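Local coordinates for protein probable benzoylformate decarboxylase (Rhodococcus jostii, PDB 7ORX) that binds thiamine diphosphate and a sodium ion as a four-chain member of the thiamine diphosphate-dependent enzyme family, at residues 206-220 and 232-245. Residues are numbered along the deposited sequence; the frame is centred on the assembly and turned at random.
Sequences PVLVLGPAVDADRAN and APVWIAPSPSRCPF
Strands 206-210 and 234-236 are parallel neighbours in the six-stranded sheet of the central domain, and Leu208, Val209 and Leu210 pair with Val234, Trp235 and Ile236. Four backbone bonds join them. Leu208 N donates to Pro233 O and Leu210 N to Trp235 O; Leu208 O accepts from Trp235 N and Leu210 O from Ala237 N. The last measures 2.8 Å from Ala237 N to Leu210 O. The chain passes from the first strand to the second through helices 212-216 and 220-230, a beta-alpha-beta crossover of the Rossmann-like kind; helix 220-230 covers the face that carries Leu208, Leu210 and Val234. On this face Leu210 CD1 reaches Val234 CG1 at 3.6 Å and Phe245 CD1 at 3.7 Å. With chi1 at 172°, Val234 turns CG1 away from its own N and over the centre of the Phe245 ring. On the face of Val209 and Trp235, Val207 CG2 meets Trp235 CD1 at 3.5 Å, at the ring edge near its plane.

Beyond the strands, the loop after 234-236 folds back on helix 212-216. Pro244 wedges in between strand and helix. Pro244 CG lies 3.6 Å from Leu210 CB, and Pro244 CB packs on Val214 CB. Next to it, Arg242 holds Asp215 side-on in a buried salt bridge. Arg242 NE and Arg242 NH2 both donate to Asp215 OD2, each at 3.0 Å, and the carboxylate and guanidinium planes stand 76° apart. A bend at chi3 (68°) turns the guanidinium so that one face lies against the backbone at Asp215 and Ala216 and the Ala216 methyl. The other carboxylate oxygen, Asp215 OD1, accepts from Asn220 ND2 at 3.0 Å and from Gly396 N, which should hold the carboxylate in its rotation.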
ATOM      1  N   PRO C 206      29.947  -1.896  34.441  1.00 75.04           N
ATOM      2  CA  PRO C 206      29.021  -2.161  33.342  1.00 73.87           C
ATOM      3  C   PRO C 206      27.691  -2.743  33.814  1.00 73.83           C
ATOM      4  O   PRO C 206      27.650  -3.266  34.906  1.00 79.49           O
ATOM      5  CB  PRO C 206      29.748  -3.257  32.564  1.00 73.59           C
ATOM      6  CG  PRO C 206      30.398  -4.070  33.629  1.00 73.26           C
ATOM      7  CD  PRO C 206      30.829  -3.045  34.653  1.00 74.41           C
ATOM      8  N   VAL C 207      26.653  -2.664  32.989  1.00 72.10           N
ATOM      9  CA  VAL C 207      25.301  -3.219  33.286  1.00 70.79           C
ATOM     10  C   VAL C 207      24.795  -3.925  32.025  1.00 71.00           C
ATOM     11  O   VAL C 207      25.053  -3.399  30.914  1.00 71.62           O
ATOM     12  CB  VAL C 207      24.330  -2.118  33.745  1.00 70.06           C
ATOM     13  CG1 VAL C 207      24.123  -1.005  32.726  1.00 69.64           C
ATOM     14  CG2 VAL C 207      22.996  -2.705  34.154  1.00 69.85           C
ATOM     15  N   LEU C 208      24.184  -5.103  32.191  1.00 70.63           N
ATOM     16  CA  LEU C 208      23.520  -5.848  31.109  1.00 72.03           C
ATOM     17  C   LEU C 208      22.048  -5.488  31.131  1.00 71.56           C
ATOM     18  O   LEU C 208      21.435  -5.607  32.195  1.00 74.05           O
ATOM     19  CB  LEU C 208      23.651  -7.349  31.360  1.00 74.95           C
ATOM     20  CG  LEU C 208      25.062  -7.919  31.403  1.00 78.16           C
ATOM     21  CD1 LEU C 208      25.023  -9.348  30.875  1.00 80.18           C
ATOM     22  CD2 LEU C 208      26.044  -7.084  30.591  1.00 81.21           C
ATOM     23  N   VAL C 209      21.487  -5.119  29.990  1.00 70.29           N
ATOM     24  CA  VAL C 209      20.024  -4.942  29.843  1.00 69.10           C
ATOM     25  C   VAL C 209      19.585  -5.988  28.839  1.00 67.76           C
ATOM     26  O   VAL C 209      20.244  -6.050  27.837  1.00 72.63           O
ATOM     27  CB  VAL C 209      19.716  -3.525  29.378  1.00 69.20           C
ATOM     28  CG1 VAL C 209      18.229  -3.314  29.153  1.00 69.54           C
ATOM     29  CG2 VAL C 209      20.277  -2.518  30.358  1.00 69.51           C
ATOM     30  N   LEU C 210      18.635  -6.853  29.176  1.00 66.02           N
ATOM     31  CA  LEU C 210      18.345  -8.071  28.393  1.00 64.90           C
ATOM     32  C   LEU C 210      16.919  -8.014  27.873  1.00 64.26           C
ATOM     33  O   LEU C 210      16.013  -7.597  28.601  1.00 65.36           O
ATOM     34  CB  LEU C 210      18.575  -9.320  29.245  1.00 65.17           C
ATOM     35  CG  LEU C 210      20.028  -9.528  29.671  1.00 65.97           C
ATOM     36  CD1 LEU C 210      20.242 -10.812  30.464  1.00 66.37           C
ATOM     37  CD2 LEU C 210      20.954  -9.530  28.502  1.00 66.39           C
ATOM     38  N   GLY C 211      16.738  -8.461  26.634  1.00 64.20           N
ATOM     39  CA  GLY C 211      15.434  -8.431  25.956  1.00 63.27           C
ATOM     40  C   GLY C 211      14.971  -9.821  25.575  1.00 62.68           C
ATOM     41  O   GLY C 211      15.675 -10.815  25.779  1.00 63.44           O
ATOM     42  N   PRO C 212      13.792  -9.886  24.930  1.00 61.29           N
ATOM     43  CA  PRO C 212      13.081 -11.136  24.724  1.00 60.90           C
ATOM     44  C   PRO C 212      13.946 -12.072  23.906  1.00 61.90           C
ATOM     45  O   PRO C 212      13.849 -13.272  24.136  1.00 63.07           O
ATOM     46  CB  PRO C 212      11.743 -10.778  24.046  1.00 59.84           C
ATOM     47  CG  PRO C 212      11.834  -9.339  23.683  1.00 59.76           C
ATOM     48  CD  PRO C 212      13.041  -8.748  24.404  1.00 60.61           C
ATOM     49  N   ALA C 213      14.729 -11.538  22.968  1.00 62.74           N
ATOM     50  CA  ALA C 213      15.473 -12.404  22.017  1.00 62.69           C
ATOM     51  C   ALA C 213      16.492 -13.270  22.765  1.00 62.63           C
ATOM     52  O   ALA C 213      16.829 -14.283  22.271  1.00 62.85           O
ATOM     53  CB  ALA C 213      16.128 -11.578  20.952  1.00 63.58           C
ATOM     54  N   VAL C 214      16.899 -12.919  23.975  1.00 64.39           N
ATOM     55  CA  VAL C 214      17.772 -13.808  24.789  1.00 64.49           C
ATOM     56  C   VAL C 214      16.967 -15.049  25.134  1.00 64.91           C
ATOM     57  O   VAL C 214      17.502 -16.125  24.958  1.00 65.42           O
ATOM     58  CB  VAL C 214      18.298 -13.130  26.062  1.00 64.60           C
ATOM     59  CG1 VAL C 214      19.122 -14.109  26.884  1.00 65.13           C
ATOM     60  CG2 VAL C 214      19.123 -11.884  25.750  1.00 64.87           C
ATOM     61  N   ASP C 215      15.724 -14.895  25.580  1.00 65.64           N
ATOM     62  CA  ASP C 215      14.844 -16.042  25.938  1.00 67.52           C
ATOM     63  C   ASP C 215      14.534 -16.829  24.666  1.00 68.31           C
ATOM     64  O   ASP C 215      14.783 -18.035  24.661  1.00 70.34           O
ATOM     65  CB  ASP C 215      13.560 -15.620  26.667  1.00 69.37           C
ATOM     66  CG  ASP C 215      12.830 -16.740  27.379  1.00 70.45           C
ATOM     67  OD1 ASP C 215      13.503 -17.480  28.174  1.00 69.64           O
ATOM     68  OD2 ASP C 215      11.580 -16.863  27.160  1.00 73.90           O
ATOM     69  N   ALA C 216      14.062 -16.181  23.606  1.00 68.43           N
ATOM     70  CA  ALA C 216      13.799 -16.815  22.277  1.00 67.91           C
ATOM     71  C   ALA C 216      14.976 -17.693  21.824  1.00 69.22           C
ATOM     72  O   ALA C 216      14.690 -18.762  21.310  1.00 68.52           O
ATOM     73  CB  ALA C 216      13.468 -15.786  21.235  1.00 66.00           C
ATOM     74  N   ASP C 217      16.232 -17.272  22.015  1.00 72.05           N
ATOM     75  CA  ASP C 217      17.441 -17.962  21.465  1.00 74.51           C
ATOM     76  C   ASP C 217      17.978 -18.964  22.492  1.00 75.65           C
ATOM     77  O   ASP C 217      19.105 -19.491  22.266  1.00 71.95           O
ATOM     78  CB  ASP C 217      18.529 -16.971  21.016  1.00 76.62           C
ATOM     79  CG  ASP C 217      18.424 -16.595  19.519  1.00 81.54           C
ATOM     80  OD1 ASP C 217      17.241 -16.542  18.985  1.00 79.37           O
ATOM     81  OD2 ASP C 217      19.541 -16.373  18.845  1.00 89.00           O
ATOM     82  N   ARG C 218      17.227 -19.182  23.594  1.00 75.55           N
ATOM     83  CA  ARG C 218      17.567 -20.182  24.644  1.00 76.13           C
ATOM     84  C   ARG C 218      18.957 -19.872  25.187  1.00 72.51           C
ATOM     85  O   ARG C 218      19.734 -20.813  25.349  1.00 73.97           O
ATOM     86  CB  ARG C 218      17.497 -21.606  24.076  1.00 83.19           C
ATOM     87  CG  ARG C 218      16.094 -21.998  23.641  1.00 88.86           C
ATOM     88  CD  ARG C 218      15.940 -23.166  22.678  1.00 94.42           C
ATOM     89  NE  ARG C 218      14.995 -24.117  23.246  1.00102.15           N
ATOM     90  CZ  ARG C 218      13.663 -23.973  23.303  1.00106.10           C
ATOM     91  NH1 ARG C 218      13.047 -22.910  22.814  1.00110.02           N
ATOM     92  NH2 ARG C 218      12.935 -24.919  23.856  1.00105.98           N
ATOM     93  N   ALA C 219      19.260 -18.601  25.433  1.00 69.43           N
ATOM     94  CA  ALA C 219      20.585 -18.133  25.892  1.00 69.25           C
ATOM     95  C   ALA C 219      20.551 -17.675  27.363  1.00 69.94           C
ATOM     96  O   ALA C 219      21.489 -16.974  27.774  1.00 68.19           O
ATOM     97  CB  ALA C 219      21.021 -17.016  24.998  1.00 68.52           C
ATOM     98  N   ASN C 220      19.531 -18.060  28.145  1.00 71.08           N
ATOM     99  CA  ASN C 220      19.363 -17.643  29.563  1.00 71.04           C
ATOM    100  C   ASN C 220      20.634 -17.979  30.352  1.00 70.56           C
ATOM    101  O   ASN C 220      21.172 -17.057  30.994  1.00 68.03           O
ATOM    102  CB  ASN C 220      18.086 -18.234  30.144  1.00 72.73           C
ATOM    103  CG  ASN C 220      16.867 -17.907  29.308  1.00 74.82           C
ATOM    104  OD1 ASN C 220      16.801 -18.337  28.152  1.00 74.06           O
ATOM    105  ND2 ASN C 220      15.926 -17.147  29.884  1.00 72.60           N
ATOM    106  N   ALA C 232      28.177  -8.206  37.082  1.00 74.70           N
ATOM    107  CA  ALA C 232      27.375  -7.094  36.542  1.00 74.79           C
ATOM    108  C   ALA C 232      25.937  -7.253  36.986  1.00 74.03           C
ATOM    109  O   ALA C 232      25.397  -8.351  36.970  1.00 76.05           O
ATOM    110  CB  ALA C 232      27.441  -7.089  35.052  1.00 75.72           C
ATOM    111  N   PRO C 233      25.282  -6.155  37.408  1.00 71.78           N
ATOM    112  CA  PRO C 233      23.843  -6.150  37.537  1.00 70.84           C
ATOM    113  C   PRO C 233      23.162  -6.355  36.186  1.00 69.98           C
ATOM    114  O   PRO C 233      23.725  -5.970  35.172  1.00 72.69           O
ATOM    115  CB  PRO C 233      23.526  -4.773  38.114  1.00 71.77           C
ATOM    116  CG  PRO C 233      24.720  -3.944  37.890  1.00 71.49           C
ATOM    117  CD  PRO C 233      25.882  -4.895  37.827  1.00 72.22           C
ATOM    118  N   VAL C 234      21.993  -6.991  36.215  1.00 68.17           N
ATOM    119  CA  VAL C 234      21.171  -7.334  35.029  1.00 67.73           C
ATOM    120  C   VAL C 234      19.782  -6.747  35.218  1.00 67.73           C
ATOM    121  O   VAL C 234      19.154  -7.091  36.173  1.00 70.38           O
ATOM    122  CB  VAL C 234      21.101  -8.847  34.824  1.00 67.34           C
ATOM    123  CG1 VAL C 234      20.113  -9.219  33.731  1.00 66.80           C
ATOM    124  CG2 VAL C 234      22.474  -9.423  34.516  1.00 68.54           C
ATOM    125  N   TRP C 235      19.356  -5.888  34.318  1.00 67.86           N
ATOM    126  CA  TRP C 235      17.975  -5.396  34.196  1.00 67.29           C
ATOM    127  C   TRP C 235      17.339  -6.018  32.971  1.00 67.97           C
ATOM    128  O   TRP C 235      18.071  -6.305  31.995  1.00 69.53           O
ATOM    129  CB  TRP C 235      17.969  -3.890  34.021  1.00 67.63           C
ATOM    130  CG  TRP C 235      18.507  -3.150  35.183  1.00 68.54           C
ATOM    131  CD1 TRP C 235      19.802  -2.913  35.517  1.00 69.36           C
ATOM    132  CD2 TRP C 235      17.698  -2.512  36.177  1.00 69.40           C
ATOM    133  NE1 TRP C 235      19.853  -2.171  36.675  1.00 70.54           N
ATOM    134  CE2 TRP C 235      18.578  -1.914  37.091  1.00 69.66           C
ATOM    135  CE3 TRP C 235      16.311  -2.426  36.384  1.00 70.00           C
ATOM    136  CZ2 TRP C 235      18.105  -1.226  38.192  1.00 71.77           C
ATOM    137  CZ3 TRP C 235      15.848  -1.775  37.494  1.00 70.32           C
ATOM    138  CH2 TRP C 235      16.738  -1.186  38.388  1.00 71.37           C
ATOM    139  N   ILE C 236      16.027  -6.135  32.984  1.00 68.63           N
ATOM    140  CA  ILE C 236      15.277  -6.523  31.764  1.00 69.56           C
ATOM    141  C   ILE C 236      14.893  -5.235  31.021  1.00 68.59           C
ATOM    142  O   ILE C 236      14.420  -4.296  31.681  1.00 71.73           O
ATOM    143  CB  ILE C 236      14.073  -7.383  32.175  1.00 71.39           C
ATOM    144  CG1 ILE C 236      14.551  -8.717  32.742  1.00 72.24           C
ATOM    145  CG2 ILE C 236      13.102  -7.584  31.022  1.00 72.66           C
ATOM    146  CD1 ILE C 236      13.407  -9.578  33.281  1.00 73.27           C
ATOM    147  N   ALA C 237      15.031  -5.192  29.710  1.00 64.10           N
ATOM    148  CA  ALA C 237      14.608  -4.039  28.912  1.00 63.31           C
ATOM    149  C   ALA C 237      13.141  -3.738  29.147  1.00 62.96           C
ATOM    150  O   ALA C 237      12.306  -4.623  29.328  1.00 61.53           O
ATOM    151  CB  ALA C 237      14.815  -4.342  27.453  1.00 64.31           C
ATOM    152  N   PRO C 238      12.753  -2.465  29.028  1.00 64.11           N
ATOM    153  CA  PRO C 238      11.391  -2.041  29.297  1.00 65.50           C
ATOM    154  C   PRO C 238      10.319  -2.667  28.417  1.00 66.15           C
ATOM    155  O   PRO C 238      10.594  -2.985  27.362  1.00 66.86           O
ATOM    156  CB  PRO C 238      11.406  -0.533  29.055  1.00 66.22           C
ATOM    157  CG  PRO C 238      12.567  -0.347  28.129  1.00 66.45           C
ATOM    158  CD  PRO C 238      13.599  -1.352  28.600  1.00 65.57           C
ATOM    159  N   SER C 239       9.082  -2.729  28.925  1.00 69.73           N
ATOM    160  CA  SER C 239       7.903  -3.320  28.250  1.00 69.04           C
ATOM    161  C   SER C 239       8.326  -4.723  27.794  1.00 68.09           C
ATOM    162  O   SER C 239       8.222  -5.066  26.609  1.00 65.16           O
ATOM    163  CB  SER C 239       7.456  -2.444  27.087  1.00 70.29           C
ATOM    164  OG  SER C 239       7.331  -1.058  27.435  1.00 70.81           O
ATOM    165  N   PRO C 240       8.756  -5.595  28.745  1.00 67.18           N
ATOM    166  CA  PRO C 240       9.142  -6.954  28.408  1.00 66.05           C
ATOM    167  C   PRO C 240       7.951  -7.836  28.050  1.00 67.09           C
ATOM    168  O   PRO C 240       6.881  -7.728  28.624  1.00 78.32           O
ATOM    169  CB  PRO C 240       9.766  -7.458  29.711  1.00 65.89           C
ATOM    170  CG  PRO C 240       9.018  -6.727  30.785  1.00 65.50           C
ATOM    171  CD  PRO C 240       8.765  -5.354  30.206  1.00 66.17           C
ATOM    172  N   SER C 241       8.165  -8.734  27.132  1.00 68.28           N
ATOM    173  CA  SER C 241       7.209  -9.748  26.646  1.00 67.78           C
ATOM    174  C   SER C 241       7.737 -11.118  27.066  1.00 68.14           C
ATOM    175  O   SER C 241       6.959 -12.034  26.971  1.00 68.61           O
ATOM    176  CB  SER C 241       7.106  -9.616  25.132  1.00 67.88           C
ATOM    177  OG  SER C 241       8.424  -9.453  24.569  1.00 67.69           O
ATOM    178  N   ARG C 242       9.033 -11.251  27.419  1.00 67.94           N
ATOM    179  CA  ARG C 242       9.608 -12.535  27.885  1.00 67.49           C
ATOM    180  C   ARG C 242      10.538 -12.263  29.060  1.00 68.77           C
ATOM    181  O   ARG C 242      10.894 -11.114  29.287  1.00 72.78           O
ATOM    182  CB  ARG C 242      10.342 -13.233  26.752  1.00 66.61           C
ATOM    183  CG  ARG C 242       9.466 -13.437  25.516  1.00 66.77           C
ATOM    184  CD  ARG C 242      10.223 -14.143  24.391  1.00 66.19           C
ATOM    185  NE  ARG C 242      10.535 -15.518  24.740  1.00 65.83           N
ATOM    186  CZ  ARG C 242      10.550 -16.530  23.905  1.00 65.54           C
ATOM    187  NH1 ARG C 242      10.264 -16.335  22.632  1.00 66.45           N
ATOM    188  NH2 ARG C 242      10.825 -17.748  24.346  1.00 65.22           N
ATOM    189  N   CYS C 243      10.911 -13.285  29.793  1.00 67.40           N
ATOM    190  CA  CYS C 243      11.872 -13.148  30.892  1.00 67.26           C
ATOM    191  C   CYS C 243      13.172 -13.830  30.486  1.00 66.91           C
ATOM    192  O   CYS C 243      13.219 -15.045  30.326  1.00 67.81           O
ATOM    193  CB  CYS C 243      11.355 -13.794  32.163  1.00 68.40           C
ATOM    194  SG  CYS C 243      12.590 -13.710  33.482  1.00 72.25           S
ATOM    195  N   PRO C 244      14.233 -13.061  30.230  1.00 65.94           N
ATOM    196  CA  PRO C 244      15.484 -13.614  29.739  1.00 67.39           C
ATOM    197  C   PRO C 244      16.523 -14.009  30.786  1.00 68.26           C
ATOM    198  O   PRO C 244      17.664 -14.317  30.439  1.00 70.82           O
ATOM    199  CB  PRO C 244      16.035 -12.431  28.937  1.00 67.09           C
ATOM    200  CG  PRO C 244      15.594 -11.246  29.748  1.00 67.78           C
ATOM    201  CD  PRO C 244      14.196 -11.605  30.173  1.00 66.43           C
ATOM    202  N   PHE C 245      16.148 -14.010  32.051  1.00 67.81           N
ATOM    203  CA  PHE C 245      17.153 -14.202  33.125  1.00 68.01           C
ATOM    204  C   PHE C 245      16.479 -14.725  34.377  1.00 68.36           C
ATOM    205  O   PHE C 245      15.340 -14.362  34.638  1.00 68.87           O
ATOM    206  CB  PHE C 245      17.782 -12.849  33.423  1.00 67.38           C
ATOM    207  CG  PHE C 245      19.115 -12.916  34.092  1.00 66.75           C
ATOM    208  CD1 PHE C 245      20.250 -13.190  33.356  1.00 66.02           C
ATOM    209  CD2 PHE C 245      19.236 -12.627  35.432  1.00 66.56           C
ATOM    210  CE1 PHE C 245      21.492 -13.228  33.959  1.00 66.08           C
ATOM    211  CE2 PHE C 245      20.488 -12.652  36.038  1.00 67.16           C
ATOM    212  CZ  PHE C 245      21.617 -12.970  35.304  1.00 67.48           C
TER